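Local atomic coordinates of N2b-titin isoform (Homo sapiens, PDB entry 1YA5), a protein that forms the Z-disc end of the giant muscle protein titin, whose two N-terminal immunoglobulin domains bind telethonin, which joins two titin chains. Residues P6-P11 with A27-F32. Numbering follows the deposited sequence.
Sequences PTFTQP and AHISGF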
loop_
_atom_site.group_PDB
_atom_site.type_symbol
_atom_site.label_atom_id
_atom_site.label_comp_id
_atom_site.label_asym_id
_atom_site.label_seq_id
_atom_site.Cartn_x
_atom_site.Cartn_y
_atom_site.Cartn_z
ATOM N N PRO A 6 -4.928 -31.767 -8.007
ATOM C CA PRO A 6 -4.236 -30.686 -7.347
ATOM C C PRO A 6 -5.184 -29.520 -7.166
ATOM O O PRO A 6 -5.914 -29.167 -8.088
ATOM C CB PRO A 6 -3.158 -30.307 -8.364
ATOM C CG PRO A 6 -3.041 -31.460 -9.258
ATOM C CD PRO A 6 -4.398 -32.011 -9.357
ATOM N N THR A 7 -5.171 -28.905 -6.000
ATOM C CA THR A 7 -5.962 -27.719 -5.840
ATOM C C THR A 7 -5.315 -26.709 -4.906
ATOM O O THR A 7 -4.785 -27.072 -3.857
ATOM C CB THR A 7 -7.367 -28.070 -5.386
ATOM O OG1 THR A 7 -8.112 -26.861 -5.273
ATOM C CG2 THR A 7 -7.356 -28.784 -4.013
ATOM N N PHE A 8 -5.323 -25.438 -5.270
ATOM C CA PHE A 8 -4.739 -24.468 -4.357
ATOM C C PHE A 8 -5.665 -24.238 -3.171
ATOM O O PHE A 8 -6.733 -23.670 -3.311
ATOM C CB PHE A 8 -4.373 -23.164 -5.057
ATOM C CG PHE A 8 -3.383 -23.335 -6.199
ATOM C CD1 PHE A 8 -3.822 -23.450 -7.510
ATOM C CD2 PHE A 8 -2.017 -23.386 -5.963
ATOM C CE1 PHE A 8 -2.919 -23.597 -8.566
ATOM C CE2 PHE A 8 -1.116 -23.541 -7.020
ATOM C CZ PHE A 8 -1.571 -23.644 -8.323
ATOM N N THR A 9 -5.264 -24.697 -1.992
ATOM C CA THR A 9 -5.993 -24.331 -0.798
ATOM C C THR A 9 -5.685 -22.893 -0.406
ATOM O O THR A 9 -6.526 -22.188 0.121
ATOM C CB THR A 9 -5.738 -25.320 0.350
ATOM O OG1 THR A 9 -4.358 -25.287 0.715
ATOM C CG2 THR A 9 -6.039 -26.707 -0.128
ATOM N N GLN A 10 -4.484 -22.436 -0.691
ATOM C CA GLN A 10 -4.268 -21.000 -0.727
ATOM C C GLN A 10 -3.424 -20.577 -1.911
ATOM O O GLN A 10 -2.255 -20.915 -1.996
ATOM C CB GLN A 10 -3.614 -20.529 0.547
ATOM C CG GLN A 10 -2.596 -19.458 0.290
ATOM C CD GLN A 10 -2.497 -18.489 1.442
ATOM O OE1 GLN A 10 -1.533 -17.735 1.542
ATOM N NE2 GLN A 10 -3.494 -18.507 2.321
ATOM N N PRO A 11 -4.018 -19.814 -2.822
ATOM C CA PRO A 11 -3.363 -19.440 -4.079
ATOM C C PRO A 11 -2.254 -18.422 -3.853
ATOM O O PRO A 11 -2.115 -17.911 -2.748
ATOM C CB PRO A 11 -4.486 -18.806 -4.911
ATOM C CG PRO A 11 -5.706 -18.837 -4.078
ATOM C CD PRO A 11 -5.369 -19.252 -2.676
ATOM N N ALA A 27 2.482 -20.558 -1.807
ATOM C CA ALA A 27 1.144 -21.113 -2.043
ATOM C C ALA A 27 0.996 -22.456 -1.342
ATOM O O ALA A 27 1.989 -23.121 -1.042
ATOM C CB ALA A 27 0.886 -21.289 -3.528
ATOM N N HIS A 28 -0.247 -22.857 -1.091
ATOM C CA HIS A 28 -0.513 -24.176 -0.560
ATOM C C HIS A 28 -1.343 -24.976 -1.557
ATOM O O HIS A 28 -2.367 -24.497 -2.046
ATOM C CB HIS A 28 -1.207 -24.083 0.791
ATOM C CG HIS A 28 -0.865 -25.208 1.718
ATOM N ND1 HIS A 28 0.109 -25.105 2.690
ATOM C CD2 HIS A 28 -1.370 -26.462 1.824
ATOM C CE1 HIS A 28 0.180 -26.242 3.362
ATOM N NE2 HIS A 28 -0.708 -27.082 2.857
ATOM N N ILE A 29 -0.873 -26.182 -1.870
ATOM C CA ILE A 29 -1.487 -27.053 -2.862
ATOM C C ILE A 29 -1.738 -28.394 -2.216
ATOM O O ILE A 29 -0.914 -28.870 -1.443
ATOM C CB ILE A 29 -0.503 -27.327 -3.986
ATOM C CG1 ILE A 29 -0.042 -26.019 -4.623
ATOM C CG2 ILE A 29 -1.124 -28.226 -5.005
ATOM C CD1 ILE A 29 1.175 -26.178 -5.505
ATOM N N SER A 30 -2.868 -29.014 -2.514
ATOM C CA SER A 30 -3.072 -30.372 -2.051
ATOM C C SER A 30 -3.436 -31.239 -3.231
ATOM O O SER A 30 -3.826 -30.728 -4.276
ATOM C CB SER A 30 -4.145 -30.434 -0.978
ATOM O OG SER A 30 -5.291 -29.752 -1.407
ATOM N N GLY A 31 -3.272 -32.549 -3.080
ATOM C CA GLY A 31 -3.712 -33.473 -4.106
ATOM C C GLY A 31 -2.904 -34.738 -4.106
ATOM O O GLY A 31 -1.776 -34.745 -3.638
ATOM N N PHE A 32 -3.479 -35.805 -4.641
ATOM C CA PHE A 32 -2.891 -37.116 -4.522
ATOM C C PHE A 32 -2.941 -37.836 -5.863
ATOM O O PHE A 32 -3.984 -37.895 -6.509
ATOM C CB PHE A 32 -3.634 -37.917 -3.459
ATOM C CG PHE A 32 -2.788 -38.951 -2.771
ATOM C CD1 PHE A 32 -2.093 -38.635 -1.612
ATOM C CD2 PHE A 32 -2.702 -40.241 -3.270
ATOM C CE1 PHE A 32 -1.311 -39.588 -0.959
ATOM C CE2 PHE A 32 -1.933 -41.209 -2.627
ATOM C CZ PHE A 32 -1.234 -40.883 -1.465
#
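Thr7 and Ser30 form an antiparallel hydrogen-bonded pair: Thr7 N donates to Ser30 O over 2.8 Å, and Ser30 N returns a bond to Thr7 O. Next along, Phe8 and Ile29 make a non-hydrogen-bonded pair whose side chains lie alongside each other and point the same way. In both, the first torsion (chi1 -59° and -57°) sets Phe8 CG and Ile29 CG1 anti to the carbonyl carbon, bringing Phe8 CD2 to 3.6 Å from Ile29 CG1, while the ring's CE2 also meets Ile29 CD1. Ala27 CB touches the same ring, and Ala89 and Ser91 of strand 87-98 and Val10 of the telethonin chain add to its packing. An alanine in place of Phe8 would probably leave Ile29 CG1 and Ala27 CB without their aromatic neighbour and open a gap beside strand 87-98. The opposite face carries Thr7, Ser30, Gln10 and His28. There Ser30 OG meets two methyls, Thr9 CG2 at 3.4 Å and Thr7 CG2, while Thr7 OG1, anti to its own N (chi1 -179°), is hydrogen-bonded to Glu12 of the telethonin chain. The Thr9 and His28 side chains cross obliquely, with Thr9 OG1 3.4 Å from His28 CD2. His28 O accepts a hydrogen bond from Gln10 N at 3.3 Å and, weakly, one from Thr9 N; His28 N bonds to Gln10 O at 2.9 Å. Thr9 and Gln10 thus both oppose His28 in a classic beta bulge, where the edge strand turns its corner. This is the A-B strand pairing of an I-set immunoglobulin sandwich, with telethonin bound at its edge.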